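Local coordinates for protein histidine acid phosphatase (Bifidobacterium longum subsp. infantis, PDB 6RXG) that probably dephosphorylates inositol phosphates, including myo-inositol hexakisphosphate, as well as 2,3-bisphosphoglycerate, by way of a phosphohistidine, at residues B[134-139]-B[392-397]; B[190-195]-B[400-405]; B[308-313]-B[350-355]. The protein carries 1 engineered substitution. One frame throughout, in Å; residues are numbered along the deposited sequence.

Interactions 1 and 2 use the two ends of strand 395-401, and they touch where Tyr139 CD1 lies 4.2 Å from Phe401 CE1; their centres are 21 Å apart. Interaction 1 joins the start of this strand to its parallel neighbour 136-141 near the rim of the molecule. Interaction 2 takes over where the strand runs out into helix 404-414, beside the segment carrying His49, phosphorylated in this crystal. Interaction 3 packs two helices in a different region, its centre 24 Å from that of interaction 2 (nearest atoms about 10 Å) and 43 Å from that of interaction 1. A bound phosphate, probably from the crystallisation medium, lies about 6 Å from its Ala350 side chain.

Interaction 1 of 3, residues B[134-139]-B[392-397]; sequences GGTIAY and GGSTVA
A parallel strand pair with a beta bulge joins the starts of strands 136-141 and 395-401: Thr136 faces Thr395, but the next bridge pairs Ile137 with Ala397, and Val396 is the extra residue. The backbone hydrogen bonds follow this shift. Thr136 N donates to Ser394 O at 2.9 Å, and Thr136 O receives Val396 N at 2.9 Å. Beyond the bulge Ala138 N meets Ala397 O at 3.0 Å in a nearly straight bond (170° at the hydrogen). Ala397 N, 3.7 Å from Thr136 O, is buried without a hydrogen-bond partner, probably a consequence of the bulge. On one side of the pair the two threonine side chains cross at about a right angle and their hydroxyls meet, Thr136 OG1 to Thr395 OG1, at 3.0 Å. Thr136 OG1 sits between its own N and carbonyl carbon (chi1 59°), which puts it on the side of Thr395. The methyl CG2 of Thr395 continues this side, 4.1 Å from Ala138 CB. On the other side Ile137 CG1 packs at 4.3 Å on Ala397 CB. That apolar face is covered by helices 124-133 and 145-161, where Ile137 touches Phe127 and Phe158 and Ala397 also meets Phe127. Val396 leans on Leu126 and Ala130, while its backbone bonds to Thr43 of strand 38-47, so the bulged strand 395-401 lies between 38-47 and 136-141 in the sheet.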
loop_
_atom_site.group_PDB
_atom_site.type_symbol
_atom_site.label_atom_id
_atom_site.label_comp_id
_atom_site.label_asym_id
_atom_site.label_seq_id
_atom_site.Cartn_x
_atom_site.Cartn_y
_atom_site.Cartn_z
ATOM N N GLY B 134 33.348 5.767 -0.122
ATOM C CA GLY B 134 32.602 6.784 -0.837
ATOM C C GLY B 134 31.432 6.255 -1.634
ATOM O O GLY B 134 31.193 6.715 -2.753
ATOM N N GLY B 135 30.701 5.290 -1.101
ATOM C CA GLY B 135 29.471 4.882 -1.744
ATOM C C GLY B 135 28.382 5.901 -1.489
ATOM O O GLY B 135 28.496 6.742 -0.596
ATOM N N THR B 136 27.331 5.868 -2.304
ATOM C CA THR B 136 26.243 6.818 -2.127
ATOM C C THR B 136 24.918 6.092 -1.996
ATOM O O THR B 136 24.708 5.012 -2.558
ATOM C CB THR B 136 26.140 7.848 -3.265
ATOM O OG1 THR B 136 25.935 7.197 -4.517
ATOM C CG2 THR B 136 27.401 8.647 -3.324
ATOM N N ILE B 137 24.026 6.717 -1.244
ATOM C CA ILE B 137 22.665 6.236 -1.030
ATOM C C ILE B 137 21.708 7.239 -1.655
ATOM O O ILE B 137 21.802 8.437 -1.378
ATOM C CB ILE B 137 22.358 6.069 0.467
ATOM C CG1 ILE B 137 23.141 4.898 1.032
ATOM C CG2 ILE B 137 20.838 5.893 0.706
ATOM C CD1 ILE B 137 23.110 4.843 2.548
ATOM N N ALA B 138 20.766 6.742 -2.458
ATOM C CA ALA B 138 19.767 7.565 -3.127
ATOM C C ALA B 138 18.403 7.283 -2.503
ATOM O O ALA B 138 17.960 6.130 -2.469
ATOM C CB ALA B 138 19.726 7.279 -4.626
ATOM N N TYR B 139 17.762 8.334 -2.004
ATOM C CA TYR B 139 16.386 8.285 -1.524
ATOM C C TYR B 139 15.469 8.907 -2.563
ATOM O O TYR B 139 15.779 9.968 -3.113
ATOM C CB TYR B 139 16.213 9.051 -0.203
ATOM C CG TYR B 139 16.833 8.385 0.991
ATOM C CD1 TYR B 139 16.169 7.355 1.649
ATOM C CD2 TYR B 139 18.064 8.788 1.471
ATOM C CE1 TYR B 139 16.710 6.735 2.738
ATOM C CE2 TYR B 139 18.633 8.167 2.587
ATOM C CZ TYR B 139 17.947 7.135 3.209
ATOM O OH TYR B 139 18.449 6.483 4.312
ATOM N N GLY B 392 30.136 0.530 -12.795
ATOM C CA GLY B 392 31.124 1.454 -12.266
ATOM C C GLY B 392 30.556 2.624 -11.499
ATOM O O GLY B 392 31.321 3.528 -11.128
ATOM N N GLY B 393 29.234 2.655 -11.293
ATOM C CA GLY B 393 28.622 3.703 -10.505
ATOM C C GLY B 393 28.855 3.513 -9.026
ATOM O O GLY B 393 29.175 2.417 -8.553
ATOM N N SER B 394 28.703 4.608 -8.285
ATOM C CA SER B 394 28.970 4.605 -6.857
ATOM C C SER B 394 27.715 4.483 -5.987
ATOM O O SER B 394 27.842 4.470 -4.768
ATOM C CB SER B 394 29.735 5.867 -6.465
ATOM O OG SER B 394 28.957 7.001 -6.772
ATOM N N THR B 395 26.518 4.377 -6.559
ATOM C CA THR B 395 25.307 4.308 -5.743
ATOM C C THR B 395 25.068 2.866 -5.318
ATOM O O THR B 395 24.721 2.013 -6.143
ATOM C CB THR B 395 24.109 4.873 -6.504
ATOM O OG1 THR B 395 24.382 6.243 -6.843
ATOM C CG2 THR B 395 22.772 4.796 -5.656
ATOM N N VAL B 396 25.284 2.596 -4.028
ATOM C CA VAL B 396 25.119 1.251 -3.490
ATOM C C VAL B 396 23.691 0.930 -3.055
ATOM O O VAL B 396 23.411 -0.228 -2.722
ATOM C CB VAL B 396 26.050 1.010 -2.288
ATOM C CG1 VAL B 396 27.541 1.175 -2.700
ATOM C CG2 VAL B 396 25.709 1.918 -1.137
ATOM N N ALA B 397 22.794 1.911 -3.005
ATOM C CA ALA B 397 21.428 1.646 -2.584
ATOM C C ALA B 397 20.491 2.691 -3.172
ATOM O O ALA B 397 20.814 3.883 -3.208
ATOM C CB ALA B 397 21.291 1.617 -1.045
HETATM O O HOH W 1 27.319 8.771 -7.077
#

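Interaction 2 of 3, residues B[190-195]-B[400-405]. Engineered in segment 400-405: Gln405 (natural residue Glu).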
loop_
_atom_site.group_PDB
_atom_site.type_symbol
_atom_site.label_atom_id
_atom_site.label_comp_id
_atom_site.label_asym_id
_atom_site.label_seq_id
_atom_site.Cartn_x
_atom_site.Cartn_y
_atom_site.Cartn_z
ATOM N N ASP B 190 7.796 9.344 -12.359
ATOM C CA ASP B 190 7.707 8.444 -13.499
ATOM C C ASP B 190 7.840 6.992 -13.063
ATOM O O ASP B 190 7.303 6.100 -13.724
ATOM C CB ASP B 190 8.767 8.775 -14.546
ATOM C CG ASP B 190 8.505 10.120 -15.242
ATOM O OD1 ASP B 190 7.470 10.751 -14.952
ATOM O OD2 ASP B 190 9.336 10.525 -16.078
ATOM N N THR B 191 8.569 6.729 -11.984
ATOM C CA THR B 191 8.673 5.361 -11.483
ATOM C C THR B 191 7.854 5.117 -10.230
ATOM O O THR B 191 7.609 3.953 -9.899
ATOM C CB THR B 191 10.124 4.981 -11.173
ATOM O OG1 THR B 191 10.604 5.777 -10.087
ATOM C CG2 THR B 191 11.020 5.129 -12.426
ATOM N N LEU B 192 7.418 6.170 -9.532
ATOM C CA LEU B 192 6.720 6.004 -8.263
ATOM C C LEU B 192 5.322 6.621 -8.276
ATOM O O LEU B 192 4.641 6.631 -7.236
ATOM C CB LEU B 192 7.585 6.584 -7.135
ATOM C CG LEU B 192 8.997 5.964 -6.988
ATOM C CD1 LEU B 192 9.840 6.697 -5.932
ATOM C CD2 LEU B 192 8.918 4.458 -6.653
ATOM N N TYR B 193 4.867 7.095 -9.435
ATOM C CA TYR B 193 3.526 7.668 -9.587
ATOM C C TYR B 193 3.110 7.540 -11.045
ATOM O O TYR B 193 2.566 8.475 -11.649
ATOM C CB TYR B 193 3.488 9.121 -9.129
ATOM C CG TYR B 193 2.182 9.496 -8.464
ATOM C CD1 TYR B 193 1.905 9.092 -7.169
ATOM C CD2 TYR B 193 1.240 10.260 -9.132
ATOM C CE1 TYR B 193 0.715 9.436 -6.549
ATOM C CE2 TYR B 193 0.060 10.628 -8.518
ATOM C CZ TYR B 193 -0.202 10.201 -7.230
ATOM O OH TYR B 193 -1.390 10.547 -6.633
ATOM N N PHE B 194 3.386 6.376 -11.624
ATOM C CA PHE B 194 3.192 6.134 -13.048
ATOM C C PHE B 194 1.738 5.923 -13.439
ATOM O O PHE B 194 1.454 5.842 -14.633
ATOM C CB PHE B 194 4.028 4.921 -13.496
ATOM C CG PHE B 194 3.932 3.722 -12.580
ATOM C CD1 PHE B 194 2.753 2.977 -12.495
ATOM C CD2 PHE B 194 5.022 3.311 -11.828
ATOM C CE1 PHE B 194 2.667 1.860 -11.657
ATOM C CE2 PHE B 194 4.943 2.187 -10.994
ATOM C CZ PHE B 194 3.752 1.464 -10.917
ATOM N N HIS B 195 0.814 5.869 -12.476
ATOM C CA HIS B 195 -0.588 5.574 -12.738
ATOM C C HIS B 195 -1.415 6.817 -13.064
ATOM O O HIS B 195 -2.572 6.681 -13.473
ATOM C CB HIS B 195 -1.202 4.860 -11.521
ATOM C CG HIS B 195 -1.096 5.628 -10.234
ATOM N ND1 HIS B 195 0.099 5.815 -9.572
ATOM C CD2 HIS B 195 -2.048 6.205 -9.459
ATOM C CE1 HIS B 195 -0.116 6.505 -8.465
ATOM N NE2 HIS B 195 -1.411 6.755 -8.371
ATOM N N ARG B 400 13.181 3.691 -2.338
ATOM C CA ARG B 400 12.043 4.329 -2.984
ATOM C C ARG B 400 10.784 4.202 -2.130
ATOM O O ARG B 400 10.542 3.163 -1.503
ATOM C CB ARG B 400 11.769 3.695 -4.342
ATOM C CG ARG B 400 12.953 3.650 -5.292
ATOM C CD ARG B 400 12.557 2.812 -6.468
ATOM N NE ARG B 400 13.551 2.675 -7.511
ATOM C CZ ARG B 400 14.500 1.744 -7.535
ATOM N NH1 ARG B 400 14.621 0.897 -6.534
ATOM N NH2 ARG B 400 15.355 1.679 -8.561
ATOM N N PHE B 401 9.966 5.253 -2.139
ATOM C CA PHE B 401 8.774 5.327 -1.300
ATOM C C PHE B 401 7.590 5.805 -2.122
ATOM O O PHE B 401 7.686 6.821 -2.824
ATOM C CB PHE B 401 9.028 6.245 -0.102
ATOM C CG PHE B 401 10.131 5.736 0.756
ATOM C CD1 PHE B 401 11.451 5.990 0.411
ATOM C CD2 PHE B 401 9.873 4.887 1.830
ATOM C CE1 PHE B 401 12.493 5.456 1.173
ATOM C CE2 PHE B 401 10.902 4.358 2.589
ATOM C CZ PHE B 401 12.215 4.635 2.261
ATOM N N ALA B 402 6.474 5.068 -2.039
ATOM C CA ALA B 402 5.391 5.295 -2.982
ATOM C C ALA B 402 4.072 4.779 -2.418
ATOM O O ALA B 402 3.748 5.071 -1.267
ATOM C CB ALA B 402 5.709 4.662 -4.330
ATOM N N HIS B 403 3.314 4.025 -3.209
ATOM C CA HIS B 403 1.880 3.864 -2.986
ATOM C C HIS B 403 1.409 2.439 -3.273
ATOM O O HIS B 403 2.053 1.674 -3.992
ATOM C CB HIS B 403 1.130 4.846 -3.883
ATOM C CG HIS B 403 1.588 6.244 -3.704
ATOM N ND1 HIS B 403 1.060 7.070 -2.738
ATOM C CD2 HIS B 403 2.574 6.941 -4.310
ATOM C CE1 HIS B 403 1.685 8.236 -2.782
ATOM N NE2 HIS B 403 2.597 8.185 -3.731
ATOM N N ALA B 404 0.228 2.103 -2.738
ATOM C CA ALA B 404 -0.417 0.870 -3.161
ATOM C C ALA B 404 -0.659 0.880 -4.659
ATOM O O ALA B 404 -0.572 -0.172 -5.307
ATOM C CB ALA B 404 -1.746 0.669 -2.415
ATOM N N GLN B 405 -0.963 2.061 -5.222
ATOM C CA GLN B 405 -1.153 2.189 -6.660
ATOM C C GLN B 405 0.134 1.893 -7.416
ATOM O O GLN B 405 0.101 1.633 -8.625
ATOM C CB GLN B 405 -1.657 3.585 -6.998
ATOM C CG GLN B 405 -3.083 3.860 -6.513
ATOM C CD GLN B 405 -3.210 3.943 -4.990
ATOM O OE1 GLN B 405 -2.237 4.235 -4.260
ATOM N NE2 GLN B 405 -4.415 3.667 -4.499
HETATM O O HOH W 2 13.086 4.998 -9.220
#
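The chain leaving helix 189-192 runs alongside the strand end and turn of 400-405, the two directions 17° apart, and comes nearest at Leu192 and Ala402, whose CA atoms are 5.5 Å apart. Side chains make most of the contact, with the carbonyl oxygen of Leu192 and one bridging water. Leu192 crosses Arg400 at about a right angle, resting CD2 on Arg400 CB at 3.7 Å, and its CB meets Ala402 CB. Beside this apolar patch a water accepts hydrogen bonds from Thr191 OG1 and, at the guanidinium edge, from Arg400 NE (2.9 Å). The outer nitrogens of Arg400 form salt bridges to Asp381 and Glu44. Tyr193 turns a ring edge to the face of His403, an offset edge-to-face pair with planes at 76°, centroids 5.1 Å apart. Leu192 O lies in plane at the imidazole edge, and His403 NE2 is held by Ser142. His195, its CG set between backbone N and carbonyl carbon (chi1 57°), offers a ring face to CB of the engineered Gln405, 3.5 Å from the centroid, a CH-pi contact. Residues 403-405, naturally His-Ala-Glu, form the MINPP motif whose glutamate is probably the proton donor, an acid the engineered glutamine lacks. His403 is the N-cap residue of helix 404-414. Strand 38-47 pairs here, Ala402 bonding to Ala47, and its Met46 packs on Leu192 and Arg400, while helix 376-390 supports Arg400 and Phe194.

Interaction 3 of 3, residues B[308-313]-B[350-355]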
loop_
_atom_site.group_PDB
_atom_site.type_symbol
_atom_site.label_atom_id
_atom_site.label_comp_id
_atom_site.label_asym_id
_atom_site.label_seq_id
_atom_site.Cartn_x
_atom_site.Cartn_y
_atom_site.Cartn_z
ATOM N N ALA B 308 -23.823 2.683 5.387
ATOM C CA ALA B 308 -23.470 2.817 6.794
ATOM C C ALA B 308 -22.541 1.698 7.223
ATOM O O ALA B 308 -21.533 1.944 7.899
ATOM C CB ALA B 308 -24.726 2.826 7.658
ATOM N N ALA B 309 -22.814 0.482 6.750
ATOM C CA ALA B 309 -21.992 -0.654 7.137
ATOM C C ALA B 309 -20.598 -0.541 6.540
ATOM O O ALA B 309 -19.610 -0.828 7.213
ATOM C CB ALA B 309 -22.660 -1.960 6.704
ATOM N N MET B 310 -20.500 -0.152 5.267
ATOM C CA MET B 310 -19.187 0.027 4.664
ATOM C C MET B 310 -18.425 1.161 5.333
ATOM O O MET B 310 -17.208 1.076 5.496
ATOM C CB MET B 310 -19.321 0.292 3.170
ATOM C CG MET B 310 -17.991 0.445 2.450
ATOM S SD MET B 310 -16.902 -0.978 2.609
ATOM C CE MET B 310 -18.003 -2.212 1.855
ATOM N N ASP B 311 -19.110 2.248 5.692
ATOM C CA ASP B 311 -18.445 3.293 6.470
ATOM C C ASP B 311 -17.923 2.753 7.800
ATOM O O ASP B 311 -16.824 3.112 8.234
ATOM C CB ASP B 311 -19.393 4.479 6.708
ATOM C CG ASP B 311 -19.777 5.206 5.420
ATOM O OD1 ASP B 311 -19.241 4.881 4.352
ATOM O OD2 ASP B 311 -20.620 6.138 5.483
ATOM N N LEU B 312 -18.705 1.921 8.482
ATOM C CA LEU B 312 -18.275 1.396 9.775
ATOM C C LEU B 312 -17.078 0.472 9.590
ATOM O O LEU B 312 -16.119 0.509 10.376
ATOM C CB LEU B 312 -19.439 0.663 10.462
ATOM C CG LEU B 312 -19.182 0.111 11.876
ATOM C CD1 LEU B 312 -18.691 1.176 12.814
ATOM C CD2 LEU B 312 -20.430 -0.556 12.487
ATOM N N TYR B 313 -17.103 -0.328 8.518
ATOM C CA TYR B 313 -15.970 -1.185 8.196
ATOM C C TYR B 313 -14.723 -0.359 7.904
ATOM O O TYR B 313 -13.617 -0.740 8.306
ATOM C CB TYR B 313 -16.321 -2.086 7.009
ATOM C CG TYR B 313 -15.134 -2.880 6.527
ATOM C CD1 TYR B 313 -14.667 -3.972 7.243
ATOM C CD2 TYR B 313 -14.475 -2.531 5.356
ATOM C CE1 TYR B 313 -13.549 -4.699 6.796
ATOM C CE2 TYR B 313 -13.385 -3.230 4.914
ATOM C CZ TYR B 313 -12.923 -4.315 5.628
ATOM O OH TYR B 313 -11.814 -4.983 5.147
ATOM N N ALA B 350 -14.210 -6.727 2.987
ATOM C CA ALA B 350 -12.844 -6.850 2.487
ATOM C C ALA B 350 -12.836 -7.335 1.042
ATOM O O ALA B 350 -12.084 -6.819 0.199
ATOM C CB ALA B 350 -12.051 -7.806 3.381
ATOM N N TRP B 351 -13.681 -8.314 0.734
ATOM C CA TRP B 351 -13.786 -8.788 -0.642
ATOM C C TRP B 351 -14.237 -7.672 -1.569
ATOM O O TRP B 351 -13.719 -7.536 -2.679
ATOM C CB TRP B 351 -14.755 -9.966 -0.740
ATOM C CG TRP B 351 -15.176 -10.295 -2.178
ATOM C CD1 TRP B 351 -14.361 -10.644 -3.215
ATOM C CD2 TRP B 351 -16.506 -10.289 -2.711
ATOM N NE1 TRP B 351 -15.092 -10.848 -4.348
ATOM C CE2 TRP B 351 -16.415 -10.648 -4.063
ATOM C CE3 TRP B 351 -17.768 -10.023 -2.170
ATOM C CZ2 TRP B 351 -17.530 -10.739 -4.889
ATOM C CZ3 TRP B 351 -18.884 -10.109 -3.000
ATOM C CH2 TRP B 351 -18.757 -10.469 -4.334
ATOM N N ALA B 352 -15.219 -6.873 -1.138
ATOM C CA ALA B 352 -15.719 -5.803 -1.996
ATOM C C ALA B 352 -14.631 -4.765 -2.265
ATOM O O ALA B 352 -14.503 -4.271 -3.388
ATOM C CB ALA B 352 -16.953 -5.153 -1.367
ATOM N N LEU B 353 -13.833 -4.418 -1.247
ATOM C CA LEU B 353 -12.791 -3.421 -1.462
ATOM C C LEU B 353 -11.623 -4.009 -2.234
ATOM O O LEU B 353 -11.076 -3.358 -3.135
ATOM C CB LEU B 353 -12.335 -2.837 -0.133
ATOM C CG LEU B 353 -13.424 -2.018 0.573
ATOM C CD1 LEU B 353 -12.787 -1.320 1.755
ATOM C CD2 LEU B 353 -14.138 -0.981 -0.319
ATOM N N ASP B 354 -11.237 -5.241 -1.911
ATOM C CA ASP B 354 -10.183 -5.913 -2.677
ATOM C C ASP B 354 -10.554 -6.033 -4.156
ATOM O O ASP B 354 -9.687 -5.904 -5.028
ATOM C CB ASP B 354 -9.908 -7.305 -2.112
ATOM C CG ASP B 354 -9.013 -7.293 -0.876
ATOM O OD1 ASP B 354 -8.442 -6.237 -0.529
ATOM O OD2 ASP B 354 -8.872 -8.362 -0.256
ATOM N N ALA B 355 -11.831 -6.299 -4.452
ATOM C CA ALA B 355 -12.257 -6.433 -5.842
ATOM C C ALA B 355 -11.977 -5.165 -6.637
ATOM O O ALA B 355 -11.513 -5.235 -7.777
ATOM C CB ALA B 355 -13.745 -6.760 -5.920
#
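Leu353 is the bump of this contact, and the hollow it enters is formed by Met310 and Tyr313, three residues apart on the facing helix. The short helix segments cross at 84°, their axes 11.7 Å apart at closest, so long side chains must bridge a wide separation. Both residues of the hollow set CG anti to the backbone N (chi1 -178° for Met310), which throws them outward to their partner. One branch of the leucine serves each wall: CD2 packs against Met310 SD at 4.0 Å, and CD1 meets the edge of the Tyr313 ring, lying in its plane, 3.7 Å from CE2. The methionine then folds at its second and third torsions, bringing its terminal CE to 4.5 Å from Ala352 CB. Tyr313 reaches past Leu353 to the far helix, where its hydroxyl oxygen OH lies 3.3 Å from Ala350 CB, so the small alanine leaves room for the end of the ring. That hydroxyl is satisfied by the backbone carbonyl of Tyr13. With an alanine in place of Tyr313, the carbonyl of Tyr13 would probably lose its hydroxyl partner and a gap would open beside Leu353 and Ala350. Between these segments of helices 305-321 and 343-361 the contact is mainly apolar, with no hydrogen bond from one to the other. Cohesion should therefore rest on fit and on the burial of carbon and sulfur, while the tyrosine hydroxyl, a polar group at the edge of this packing, ties it to Tyr13 near the N-terminus.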